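Local coordinates for putative oxidoreductase (Salmonella enterica subsp. enterica serovar Typhimurium, PDB 3NX4), which binds NADP and probably acts as an NADPH-dependent acryloyl-CoA reductase of the medium-chain dehydrogenase/reductase family, at residues D64-V69 / N120-G125; R205-Q210 / F255-V260; A3-Q8 / P58-I63. All blocks are in the same frame, centred on the assembly; numbering follows the deposited sequence.

Contacts 1 and 3 are buried, whereas contact 2 lies at the surface, with its centre about 40 Å from that of contact 1 and 44 Å from that of contact 3. The two buried contacts adjoin in sequence at I63 and D64, where the loop that pairs with the N-terminal hairpin runs into a strand of the GroES-like sheet. Their chemistry still differs: contact 3 combines a short backbone bridge with apolar packing, while contact 1 joins strand to helix by side-chain packing around a selenomethionine. Contact 2, in the nucleotide-binding part of the chain, is built round one arginine whose guanidinium grips a backbone carbonyl with two nitrogens.

Contact 1. Residues D64-V69 / N120-G125; sequences DFAGTV and NAMIIG
M122, a selenomethionine, packs on D64, F65 and A66, where helix 118-140 lies against strand 64-72 of the GroES-like sheet of this medium-chain dehydrogenase fold. The segment axes approach to 8.0 Å and run nearly antiparallel, at 171°.

The van der Waals contact belongs mainly to M122. Its chain folds at chi2 (-62°) and again at chi3 (103°), which turns the selenium and the methyl in against the strand backbone. CG meets the methyl of A66, with A66 CB and M122 CG 3.7 Å apart. Further out, M122 SE lies 3.5 Å from D64 CB and equally near F65 N. The ring of F65 takes no comparable part: its CB points away from the helix, and the residue touches M122 through its backbone, while the ring packs on V32, V34 and L85. W36 of strand 30-39 also touches M122.

The polar element is the D64 carboxylate, which lies over the backbone of G125, OD2 being 3.4 Å from G125 CA. Its hydrogen bonds go to residues outside the two segments: OD1 to T126 OG1, just past G125, and OD2 to N40 ND2 and S38 OG. They fix the rotation of a buried group whose side chain is about 8 Å from the bound NADP.

At the end of its bent chain, M122 CE comes to rest 3.4 Å from F65 O.

Contact 2. Residues R205-Q210 / F255-V260; sequences RPLEKQ and FILRNV
R258 reaches across to E208 end-on, its chain extended from CG to NE, and both terminal nitrogens close on one backbone oxygen. NH1 and NH2 each donate to E208 O at 2.9 Å, with N-H...O angles of 143° and 146°, the bent geometry expected when a single acceptor is shared. The oxygen lies practically in the guanidinium plane.

Aliphatic carbons cover the two faces of that plane. Q210 CG sits over the centre of one, 3.4 Å from R258 CZ; L207 CD2 lies over the opposite face, displaced toward the rim and 3.9 Å from the same R258 CZ. Beyond CG, the Q210 amide is tilted 34° from the guanidinium, and its OE1 is bonded to Y233 N. A water accepts from R258 NH2 and, weakly, from Q210 NE2. Alongside, L207 CD1 meets L257 CD1 at 3.7 Å, the side chains crossing at about a right angle.

Within the Rossmann-type nucleotide-binding domain, the contact thus ties the loop before strand 212-217, one of six in its parallel sheet, to the end of helix 253-258. Helix 221-229 packs on E208 and F255, and the second subunit packs on P206, F255, I256 and N259.

Contact 3. Residues A3-Q8 / P58-I63; sequences ALILEQ and PMIPGI
I5 and I60 meet because chi2 of I5, at -76°, turns its end back: CB points away from segment 58-63, yet CD1 comes to 3.6 Å from I60 CG1. L6, with chi1 at -58° placing CG beside its backbone N, instead brings its branch over the ring of P61. The contact adds a single antiparallel bridge to the N-terminal hairpin, on the edge of strand 2-8 away from strand 13-19. A3, I5 and E7 make backbone bonds to the hairpin partner, whereas L6 serves the bridge.

L6 and M59 form a hydrogen-bonded pair: L6 N donates to M59 O at 2.9 Å, and M59 N returns to L6 O at 3.1 Å, the second donor lying in the carbonyl plane. L6 O also receives a CA-H...O contact from P58 CA. Two residues further along, the ladder stops, since P61 has no N-H to offer L4 O.

Apolar groups fill both sides of the bridge. On one, A3 CB touches I60 CD1 at 3.6 Å beside the I5-I60 pair, and W95 packs on I60. On the other, L6 CD1 lies 3.8 Å from P61 CB, while L4 CG crosses the same ring at its CG at about a right angle; I47 of helix 41-48 touches both L4 and P61. Segment 58-63 thereby joins the hairpin to the GroES-like part of the chain.

The cost is a buried carbonyl: L4 O has no hydrogen-bonding partner in the model and faces P61 CD at 3.2 Å.

Contact 1. Residues D64-V69 / N120-G125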
ATOM      1  N   ASP A  64      -5.324   2.537  26.833  1.00 27.40           N
ATOM      2  CA  ASP A  64      -5.018   1.181  27.279  1.00 33.84           C
ATOM      3  C   ASP A  64      -5.336   1.012  28.759  1.00 37.67           C
ATOM      4  O   ASP A  64      -5.285   1.972  29.525  1.00 33.93           O
ATOM      5  CB  ASP A  64      -3.516   0.879  27.126  1.00 31.30           C
ATOM      6  CG  ASP A  64      -2.988   1.127  25.733  1.00 35.57           C
ATOM      7  OD1 ASP A  64      -3.768   1.052  24.760  1.00 34.19           O
ATOM      8  OD2 ASP A  64      -1.763   1.367  25.616  1.00 31.86           O
ATOM      9  N   PHE A  65      -5.630  -0.217  29.165  1.00 31.00           N
ATOM     10  CA  PHE A  65      -5.589  -0.571  30.580  1.00 34.35           C
ATOM     11  C   PHE A  65      -5.542  -2.083  30.754  1.00 36.10           C
ATOM     12  O   PHE A  65      -5.879  -2.837  29.840  1.00 31.45           O
ATOM     13  CB  PHE A  65      -6.739   0.066  31.387  1.00 29.02           C
ATOM     14  CG  PHE A  65      -8.119  -0.489  31.060  1.00 29.90           C
ATOM     15  CD1 PHE A  65      -8.471  -1.778  31.422  1.00 33.76           C
ATOM     16  CD2 PHE A  65      -9.059   0.295  30.403  1.00 29.29           C
ATOM     17  CE1 PHE A  65      -9.751  -2.283  31.132  1.00 32.40           C
ATOM     18  CE2 PHE A  65     -10.329  -0.197  30.116  1.00 36.61           C
ATOM     19  CZ  PHE A  65     -10.672  -1.490  30.476  1.00 32.71           C
ATOM     20  N   ALA A  66      -5.089  -2.520  31.922  1.00 29.02           N
ATOM     21  CA  ALA A  66      -5.179  -3.919  32.302  1.00 29.40           C
ATOM     22  C   ALA A  66      -5.611  -3.986  33.763  1.00 32.44           C
ATOM     23  O   ALA A  66      -5.129  -3.218  34.594  1.00 37.11           O
ATOM     24  CB  ALA A  66      -3.852  -4.609  32.112  1.00 29.02           C
ATOM     25  N   GLY A  67      -6.514  -4.903  34.079  1.00 34.27           N
ATOM     26  CA  GLY A  67      -6.976  -5.023  35.447  1.00 36.00           C
ATOM     27  C   GLY A  67      -7.844  -6.236  35.645  1.00 37.19           C
ATOM     28  O   GLY A  67      -7.850  -7.154  34.821  1.00 35.18           O
ATOM     29  N   THR A  68      -8.588  -6.227  36.746  1.00 36.83           N
ATOM     30  CA  THR A  68      -9.422  -7.349  37.131  1.00 34.60           C
ATOM     31  C   THR A  68     -10.882  -6.931  37.112  1.00 37.85           C
ATOM     32  O   THR A  68     -11.240  -5.869  37.622  1.00 37.60           O
ATOM     33  CB  THR A  68      -9.066  -7.812  38.568  1.00 44.07           C
ATOM     34  OG1 THR A  68      -7.663  -8.087  38.642  1.00 51.41           O
ATOM     35  CG2 THR A  68      -9.837  -9.063  38.942  1.00 42.61           C
ATOM     36  N   VAL A  69     -11.728  -7.775  36.535  1.00 38.03           N
ATOM     37  CA  VAL A  69     -13.159  -7.512  36.495  1.00 38.55           C
ATOM     38  C   VAL A  69     -13.731  -7.483  37.911  1.00 43.83           C
ATOM     39  O   VAL A  69     -13.569  -8.435  38.677  1.00 40.04           O
ATOM     40  CB  VAL A  69     -13.891  -8.573  35.649  1.00 37.13           C
ATOM     41  CG1 VAL A  69     -15.414  -8.390  35.735  1.00 35.59           C
ATOM     42  CG2 VAL A  69     -13.400  -8.521  34.195  1.00 35.92           C
ATOM     43  N   ASN A 120       3.035  -6.724  32.087  1.00 33.90           N
ATOM     44  CA  ASN A 120       3.646  -6.819  30.764  1.00 31.43           C
ATOM     45  C   ASN A 120       2.700  -6.479  29.620  1.00 30.37           C
ATOM     46  O   ASN A 120       3.137  -5.983  28.579  1.00 29.05           O
ATOM     47  CB  ASN A 120       4.298  -8.181  30.556  1.00 30.15           C
ATOM     48  CG  ASN A 120       5.603  -8.313  31.330  1.00 32.89           C
ATOM     49  OD1 ASN A 120       6.164  -7.314  31.775  1.00 35.58           O
ATOM     50  ND2 ASN A 120       6.088  -9.537  31.493  1.00 34.34           N
ATOM     51  N   ALA A 121       1.409  -6.734  29.825  1.00 30.59           N
ATOM     52  CA  ALA A 121       0.395  -6.426  28.828  1.00 28.34           C
ATOM     53  C   ALA A 121       0.392  -4.933  28.532  1.00 30.37           C
ATOM     54  O   ALA A 121       0.123  -4.510  27.407  1.00 29.10           O
ATOM     55  CB  ALA A 121      -0.997  -6.881  29.314  1.00 24.13           C
HETATM   56  N   MSE A 122       0.692  -4.137  29.552  1.00 27.74           N
HETATM   57  CA  MSE A 122       0.671  -2.682  29.419  1.00 30.72           C
HETATM   58  C   MSE A 122       2.031  -2.104  29.003  1.00 29.88           C
HETATM   59  O   MSE A 122       2.092  -1.048  28.375  1.00 31.40           O
HETATM   60  CB  MSE A 122       0.162  -2.026  30.704  1.00 25.48           C
HETATM   61  CG  MSE A 122      -1.350  -2.230  30.913  1.00 23.38           C
HETATM   62 SE   MSE A 122      -2.329  -1.393  29.459  0.75 33.11          SE
HETATM   63  CE  MSE A 122      -2.802  -2.986  28.417  1.00 28.00           C
ATOM     64  N   ILE A 123       3.113  -2.792  29.338  1.00 24.01           N
ATOM     65  CA  ILE A 123       4.399  -2.440  28.735  1.00 22.93           C
ATOM     66  C   ILE A 123       4.249  -2.542  27.214  1.00 28.81           C
ATOM     67  O   ILE A 123       4.755  -1.703  26.469  1.00 26.55           O
ATOM     68  CB  ILE A 123       5.550  -3.323  29.249  1.00 29.09           C
ATOM     69  CG1 ILE A 123       5.786  -3.045  30.748  1.00 28.86           C
ATOM     70  CG2 ILE A 123       6.848  -3.061  28.426  1.00 28.09           C
ATOM     71  CD1 ILE A 123       6.860  -3.897  31.377  1.00 31.31           C
ATOM     72  N   ILE A 124       3.518  -3.558  26.761  1.00 29.21           N
ATOM     73  CA  ILE A 124       3.183  -3.669  25.342  1.00 26.16           C
ATOM     74  C   ILE A 124       2.234  -2.543  24.938  1.00 28.65           C
ATOM     75  O   ILE A 124       2.595  -1.678  24.130  1.00 27.05           O
ATOM     76  CB  ILE A 124       2.566  -5.037  25.018  1.00 32.85           C
ATOM     77  CG1 ILE A 124       3.597  -6.143  25.264  1.00 27.82           C
ATOM     78  CG2 ILE A 124       2.057  -5.083  23.560  1.00 27.41           C
ATOM     79  CD1 ILE A 124       2.976  -7.536  25.307  1.00 29.47           C
ATOM     80  N   GLY A 125       1.026  -2.545  25.502  1.00 27.77           N
ATOM     81  CA  GLY A 125       0.061  -1.487  25.252  1.00 31.96           C
ATOM     82  C   GLY A 125      -0.308  -1.343  23.778  1.00 26.23           C
ATOM     83  O   GLY A 125      -0.053  -2.231  22.974  1.00 27.09           O
TER

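Contact 2. Residues R205-Q210 / F255-V260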
ATOM      1  N   ARG A 205      14.766  11.659  -4.224  1.00 37.03           N
ATOM      2  CA  ARG A 205      14.266  11.563  -5.589  1.00 30.97           C
ATOM      3  C   ARG A 205      13.044  10.627  -5.574  1.00 34.57           C
ATOM      4  O   ARG A 205      12.802   9.937  -4.577  1.00 34.98           O
ATOM      5  CB  ARG A 205      15.341  10.979  -6.501  1.00 34.56           C
ATOM      6  CG  ARG A 205      16.687  11.660  -6.427  1.00 43.85           C
ATOM      7  CD  ARG A 205      16.611  13.065  -6.971  1.00 49.14           C
ATOM      8  NE  ARG A 205      17.936  13.675  -7.094  1.00 49.02           N
ATOM      9  CZ  ARG A 205      18.142  14.901  -7.560  1.00 51.06           C
ATOM     10  NH1 ARG A 205      17.104  15.637  -7.935  1.00 45.34           N
ATOM     11  NH2 ARG A 205      19.375  15.391  -7.647  1.00 46.46           N
ATOM     12  N   PRO A 206      12.271  10.597  -6.674  1.00 34.02           N
ATOM     13  CA  PRO A 206      11.112   9.698  -6.697  1.00 32.68           C
ATOM     14  C   PRO A 206      11.536   8.253  -6.496  1.00 34.88           C
ATOM     15  O   PRO A 206      10.813   7.494  -5.841  1.00 35.02           O
ATOM     16  CB  PRO A 206      10.530   9.918  -8.094  1.00 32.61           C
ATOM     17  CG  PRO A 206      10.919  11.347  -8.415  1.00 36.61           C
ATOM     18  CD  PRO A 206      12.304  11.486  -7.851  1.00 38.85           C
ATOM     19  N   LEU A 207      12.684   7.890  -7.064  1.00 31.37           N
ATOM     20  CA  LEU A 207      13.286   6.573  -6.859  1.00 29.76           C
ATOM     21  C   LEU A 207      14.734   6.736  -6.396  1.00 35.96           C
ATOM     22  O   LEU A 207      15.509   7.470  -7.013  1.00 34.94           O
ATOM     23  CB  LEU A 207      13.251   5.746  -8.156  1.00 29.19           C
ATOM     24  CG  LEU A 207      11.888   5.243  -8.649  1.00 32.08           C
ATOM     25  CD1 LEU A 207      12.071   4.438  -9.928  1.00 33.43           C
ATOM     26  CD2 LEU A 207      11.165   4.409  -7.576  1.00 27.50           C
ATOM     27  N   GLU A 208      15.084   6.053  -5.309  1.00 33.00           N
ATOM     28  CA  GLU A 208      16.450   6.019  -4.788  1.00 37.80           C
ATOM     29  C   GLU A 208      16.984   4.601  -4.964  1.00 41.45           C
ATOM     30  O   GLU A 208      16.286   3.732  -5.487  1.00 33.39           O
ATOM     31  CB  GLU A 208      16.458   6.371  -3.300  1.00 35.88           C
ATOM     32  CG  GLU A 208      15.960   7.779  -2.967  1.00 41.84           C
ATOM     33  CD  GLU A 208      17.034   8.830  -3.154  1.00 49.46           C
ATOM     34  OE1 GLU A 208      18.177   8.449  -3.482  1.00 49.05           O
ATOM     35  OE2 GLU A 208      16.735  10.031  -2.977  1.00 47.54           O
ATOM     36  N   LYS A 209      18.206   4.346  -4.511  1.00 37.07           N
ATOM     37  CA  LYS A 209      18.723   2.987  -4.594  1.00 42.97           C
ATOM     38  C   LYS A 209      17.872   2.069  -3.722  1.00 31.67           C
ATOM     39  O   LYS A 209      17.383   2.480  -2.669  1.00 30.20           O
ATOM     40  CB  LYS A 209      20.193   2.899  -4.176  1.00 53.96           C
ATOM     41  CG  LYS A 209      20.737   1.476  -4.257  1.00 63.99           C
ATOM     42  CD  LYS A 209      22.254   1.425  -4.322  1.00 66.89           C
ATOM     43  CE  LYS A 209      22.894   1.689  -2.972  1.00 57.95           C
ATOM     44  NZ  LYS A 209      24.351   1.391  -3.031  1.00 60.09           N
ATOM     45  N   GLN A 210      17.675   0.841  -4.186  1.00 30.54           N
ATOM     46  CA  GLN A 210      16.858  -0.131  -3.471  1.00 29.65           C
ATOM     47  C   GLN A 210      17.606  -0.662  -2.276  1.00 30.80           C
ATOM     48  O   GLN A 210      18.647  -1.292  -2.442  1.00 26.18           O
ATOM     49  CB  GLN A 210      16.488  -1.292  -4.399  1.00 28.94           C
ATOM     50  CG  GLN A 210      15.581  -0.874  -5.545  1.00 28.98           C
ATOM     51  CD  GLN A 210      15.297  -2.012  -6.520  1.00 40.54           C
ATOM     52  OE1 GLN A 210      14.777  -3.061  -6.145  1.00 34.80           O
ATOM     53  NE2 GLN A 210      15.663  -1.808  -7.771  1.00 44.66           N
ATOM     54  N   PHE A 255       5.434   2.696  -6.494  1.00 27.07           N
ATOM     55  CA  PHE A 255       4.293   1.799  -6.638  1.00 28.47           C
ATOM     56  C   PHE A 255       4.205   1.203  -8.025  1.00 30.44           C
ATOM     57  O   PHE A 255       4.092  -0.015  -8.172  1.00 27.81           O
ATOM     58  CB  PHE A 255       3.015   2.533  -6.252  1.00 25.87           C
ATOM     59  CG  PHE A 255       3.077   3.094  -4.867  1.00 26.38           C
ATOM     60  CD1 PHE A 255       2.807   2.282  -3.767  1.00 32.58           C
ATOM     61  CD2 PHE A 255       3.461   4.400  -4.654  1.00 23.28           C
ATOM     62  CE1 PHE A 255       2.896   2.784  -2.468  1.00 28.45           C
ATOM     63  CE2 PHE A 255       3.549   4.915  -3.359  1.00 25.76           C
ATOM     64  CZ  PHE A 255       3.268   4.099  -2.268  1.00 26.93           C
ATOM     65  N   ILE A 256       4.301   2.049  -9.049  1.00 24.69           N
ATOM     66  CA  ILE A 256       4.030   1.581 -10.400  1.00 23.34           C
ATOM     67  C   ILE A 256       5.261   1.072 -11.127  1.00 30.58           C
ATOM     68  O   ILE A 256       5.136   0.400 -12.154  1.00 28.43           O
ATOM     69  CB  ILE A 256       3.327   2.656 -11.245  1.00 28.92           C
ATOM     70  CG1 ILE A 256       4.319   3.742 -11.661  1.00 32.34           C
ATOM     71  CG2 ILE A 256       2.145   3.229 -10.475  1.00 27.57           C
ATOM     72  CD1 ILE A 256       3.725   4.772 -12.625  1.00 39.90           C
ATOM     73  N   LEU A 257       6.444   1.390 -10.613  1.00 27.84           N
ATOM     74  CA  LEU A 257       7.693   0.929 -11.226  1.00 27.73           C
ATOM     75  C   LEU A 257       8.331  -0.182 -10.389  1.00 27.47           C
ATOM     76  O   LEU A 257       9.085  -1.005 -10.901  1.00 31.89           O
ATOM     77  CB  LEU A 257       8.688   2.085 -11.398  1.00 30.03           C
ATOM     78  CG  LEU A 257       8.326   3.170 -12.412  1.00 36.62           C
ATOM     79  CD1 LEU A 257       9.428   4.215 -12.525  1.00 42.63           C
ATOM     80  CD2 LEU A 257       8.056   2.538 -13.761  1.00 39.77           C
ATOM     81  N   ARG A 258       8.016  -0.221  -9.104  1.00 21.71           N
ATOM     82  CA  ARG A 258       8.647  -1.205  -8.237  1.00 24.32           C
ATOM     83  C   ARG A 258       7.675  -2.104  -7.482  1.00 23.75           C
ATOM     84  O   ARG A 258       8.098  -2.884  -6.626  1.00 23.14           O
ATOM     85  CB  ARG A 258       9.608  -0.520  -7.261  1.00 23.40           C
ATOM     86  CG  ARG A 258      10.885  -0.009  -7.934  1.00 26.56           C
ATOM     87  CD  ARG A 258      11.884   0.513  -6.889  1.00 26.21           C
ATOM     88  NE  ARG A 258      13.102   1.010  -7.526  1.00 30.88           N
ATOM     89  CZ  ARG A 258      13.971   1.829  -6.945  1.00 28.86           C
ATOM     90  NH1 ARG A 258      13.767   2.246  -5.695  1.00 28.76           N
ATOM     91  NH2 ARG A 258      15.051   2.222  -7.611  1.00 27.66           N
ATOM     92  N   ASN A 259       6.386  -1.987  -7.797  1.00 25.80           N
ATOM     93  CA  ASN A 259       5.375  -2.881  -7.232  1.00 26.54           C
ATOM     94  C   ASN A 259       5.388  -2.869  -5.702  1.00 27.21           C
ATOM     95  O   ASN A 259       5.163  -3.887  -5.057  1.00 22.49           O
ATOM     96  CB  ASN A 259       5.596  -4.304  -7.742  1.00 24.36           C
ATOM     97  CG  ASN A 259       4.298  -5.069  -7.919  1.00 32.23           C
ATOM     98  OD1 ASN A 259       3.679  -5.027  -8.991  1.00 30.29           O
ATOM     99  ND2 ASN A 259       3.866  -5.760  -6.860  1.00 28.49           N
ATOM    100  N   VAL A 260       5.641  -1.705  -5.124  1.00 23.66           N
ATOM    101  CA  VAL A 260       5.663  -1.569  -3.672  1.00 23.78           C
ATOM    102  C   VAL A 260       4.251  -1.595  -3.064  1.00 28.82           C
ATOM    103  O   VAL A 260       3.313  -1.039  -3.632  1.00 23.66           O
ATOM    104  CB  VAL A 260       6.406  -0.260  -3.260  1.00 26.76           C
ATOM    105  CG1 VAL A 260       6.161   0.078  -1.811  1.00 22.88           C
ATOM    106  CG2 VAL A 260       7.905  -0.376  -3.563  1.00 23.45           C
TER
HETATM  107  O   HOH W   1      16.404   0.479 -10.058  1.00 76.29           O

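Contact 3. Residues A3-Q8 / P58-I63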
ATOM      1  N   ALA A   3      -8.634   9.442  39.425  1.00 49.98           N
ATOM      2  CA  ALA A   3      -8.388   9.379  38.000  1.00 57.00           C
ATOM      3  C   ALA A   3      -7.719  10.637  37.460  1.00 59.56           C
ATOM      4  O   ALA A   3      -7.860  11.711  38.028  1.00 57.08           O
ATOM      5  CB  ALA A   3      -9.682   9.132  37.270  1.00 55.03           C
ATOM      6  N   LEU A   4      -7.009  10.506  36.347  1.00 54.70           N
ATOM      7  CA  LEU A   4      -6.420  11.662  35.703  1.00 47.12           C
ATOM      8  C   LEU A   4      -7.522  12.283  34.870  1.00 53.22           C
ATOM      9  O   LEU A   4      -8.141  11.614  34.058  1.00 56.38           O
ATOM     10  CB  LEU A   4      -5.231  11.263  34.833  1.00 47.54           C
ATOM     11  CG  LEU A   4      -4.740  12.233  33.761  1.00 49.66           C
ATOM     12  CD1 LEU A   4      -4.498  13.607  34.313  1.00 53.28           C
ATOM     13  CD2 LEU A   4      -3.492  11.706  33.085  1.00 44.47           C
ATOM     14  N   ILE A   5      -7.768  13.566  35.077  1.00 52.97           N
ATOM     15  CA  ILE A   5      -8.862  14.249  34.413  1.00 55.58           C
ATOM     16  C   ILE A   5      -8.422  15.376  33.511  1.00 59.95           C
ATOM     17  O   ILE A   5      -7.586  16.176  33.884  1.00 56.61           O
ATOM     18  CB  ILE A   5      -9.848  14.826  35.435  1.00 61.80           C
ATOM     19  CG1 ILE A   5     -10.534  13.698  36.200  1.00 65.92           C
ATOM     20  CG2 ILE A   5     -10.865  15.699  34.745  1.00 58.88           C
ATOM     21  CD1 ILE A   5     -11.603  13.003  35.423  1.00 62.76           C
ATOM     22  N   LEU A   6      -9.000  15.431  32.320  1.00 62.36           N
ATOM     23  CA  LEU A   6      -8.694  16.478  31.365  1.00 67.77           C
ATOM     24  C   LEU A   6      -9.865  17.425  31.221  1.00 76.53           C
ATOM     25  O   LEU A   6     -10.983  17.002  30.974  1.00 73.61           O
ATOM     26  CB  LEU A   6      -8.374  15.894  29.990  1.00 61.06           C
ATOM     27  CG  LEU A   6      -7.219  14.905  29.878  1.00 52.98           C
ATOM     28  CD1 LEU A   6      -6.992  14.547  28.430  1.00 51.52           C
ATOM     29  CD2 LEU A   6      -5.970  15.463  30.488  1.00 47.40           C
ATOM     30  N   GLU A   7      -9.577  18.715  31.362  1.00 89.64           N
ATOM     31  CA  GLU A   7     -10.553  19.784  31.206  1.00102.16           C
ATOM     32  C   GLU A   7      -9.868  20.909  30.441  1.00103.32           C
ATOM     33  O   GLU A   7      -8.672  21.122  30.613  1.00103.12           O
ATOM     34  CB  GLU A   7     -10.989  20.297  32.578  1.00110.74           C
ATOM     35  CG  GLU A   7     -11.575  19.237  33.487  1.00115.91           C
ATOM     36  CD  GLU A   7     -11.219  19.460  34.941  1.00119.76           C
ATOM     37  OE1 GLU A   7     -10.026  19.680  35.232  1.00121.88           O
ATOM     38  OE2 GLU A   7     -12.125  19.399  35.796  1.00120.72           O
ATOM     39  N   GLN A   8     -10.599  21.627  29.593  1.00104.17           N
ATOM     40  CA  GLN A   8      -9.983  22.736  28.868  1.00107.94           C
ATOM     41  C   GLN A   8     -10.622  24.059  29.268  1.00117.51           C
ATOM     42  O   GLN A   8     -11.811  24.269  29.042  1.00110.50           O
ATOM     43  CB  GLN A   8     -10.112  22.532  27.360  1.00100.82           C
ATOM     44  CG  GLN A   8     -11.538  22.411  26.872  1.00 97.17           C
ATOM     45  CD  GLN A   8     -11.636  22.449  25.364  1.00 96.32           C
ATOM     46  OE1 GLN A   8     -10.668  22.759  24.675  1.00 93.90           O
ATOM     47  NE2 GLN A   8     -12.813  22.134  24.841  1.00 97.37           N
ATOM     48  N   PRO A  58     -15.503  16.964  30.254  1.00 67.43           N
ATOM     49  CA  PRO A  58     -14.241  16.415  30.741  1.00 64.85           C
ATOM     50  C   PRO A  58     -13.995  14.981  30.283  1.00 65.44           C
ATOM     51  O   PRO A  58     -14.930  14.234  30.032  1.00 66.06           O
ATOM     52  CB  PRO A  58     -14.424  16.457  32.250  1.00 64.76           C
ATOM     53  CG  PRO A  58     -15.866  16.250  32.435  1.00 67.22           C
ATOM     54  CD  PRO A  58     -16.555  16.901  31.277  1.00 66.73           C
HETATM   55  N   MSE A  59     -12.727  14.612  30.171  1.00 66.02           N
HETATM   56  CA  MSE A  59     -12.357  13.290  29.701  1.00 63.07           C
HETATM   57  C   MSE A  59     -11.299  12.600  30.541  1.00 57.78           C
HETATM   58  O   MSE A  59     -10.342  13.215  30.962  1.00 56.31           O
HETATM   59  CB  MSE A  59     -11.857  13.405  28.260  1.00 60.30           C
HETATM   60  CG  MSE A  59     -11.187  12.163  27.723  1.00 59.30           C
HETATM   61 SE   MSE A  59     -12.461  10.793  27.314  0.75 59.63          SE
HETATM   62  CE  MSE A  59     -13.522  11.796  26.072  1.00 72.93           C
ATOM     63  N   ILE A  60     -11.461  11.303  30.754  1.00 56.71           N
ATOM     64  CA  ILE A  60     -10.434  10.520  31.407  1.00 49.69           C
ATOM     65  C   ILE A  60      -9.698   9.889  30.235  1.00 46.57           C
ATOM     66  O   ILE A  60     -10.274   9.110  29.496  1.00 49.86           O
ATOM     67  CB  ILE A  60     -11.015   9.411  32.261  1.00 47.74           C
ATOM     68  CG1 ILE A  60     -11.798   9.989  33.433  1.00 56.71           C
ATOM     69  CG2 ILE A  60      -9.923   8.525  32.784  1.00 44.09           C
ATOM     70  CD1 ILE A  60     -12.034   8.990  34.516  1.00 60.68           C
ATOM     71  N   PRO A  61      -8.430  10.231  30.059  1.00 44.30           N
ATOM     72  CA  PRO A  61      -7.673   9.725  28.915  1.00 40.70           C
ATOM     73  C   PRO A  61      -7.099   8.346  29.215  1.00 40.30           C
ATOM     74  O   PRO A  61      -7.320   7.802  30.304  1.00 39.56           O
ATOM     75  CB  PRO A  61      -6.551  10.748  28.779  1.00 42.71           C
ATOM     76  CG  PRO A  61      -6.272  11.148  30.196  1.00 42.12           C
ATOM     77  CD  PRO A  61      -7.632  11.163  30.881  1.00 39.61           C
ATOM     78  N   GLY A  62      -6.369   7.793  28.252  1.00 38.48           N
ATOM     79  CA  GLY A  62      -5.751   6.491  28.407  1.00 36.50           C
ATOM     80  C   GLY A  62      -6.432   5.471  27.513  1.00 37.48           C
ATOM     81  O   GLY A  62      -7.528   4.994  27.822  1.00 37.09           O
ATOM     82  N   ILE A  63      -5.777   5.130  26.407  1.00 32.19           N
ATOM     83  CA  ILE A  63      -6.365   4.229  25.428  1.00 33.88           C
ATOM     84  C   ILE A  63      -6.119   2.765  25.791  1.00 33.17           C
ATOM     85  O   ILE A  63      -6.640   1.864  25.139  1.00 31.85           O
ATOM     86  CB  ILE A  63      -5.842   4.525  23.995  1.00 36.78           C
ATOM     87  CG1 ILE A  63      -4.336   4.257  23.895  1.00 34.14           C
ATOM     88  CG2 ILE A  63      -6.148   5.970  23.606  1.00 31.08           C
ATOM     89  CD1 ILE A  63      -3.736   4.648  22.536  1.00 33.32           C
TER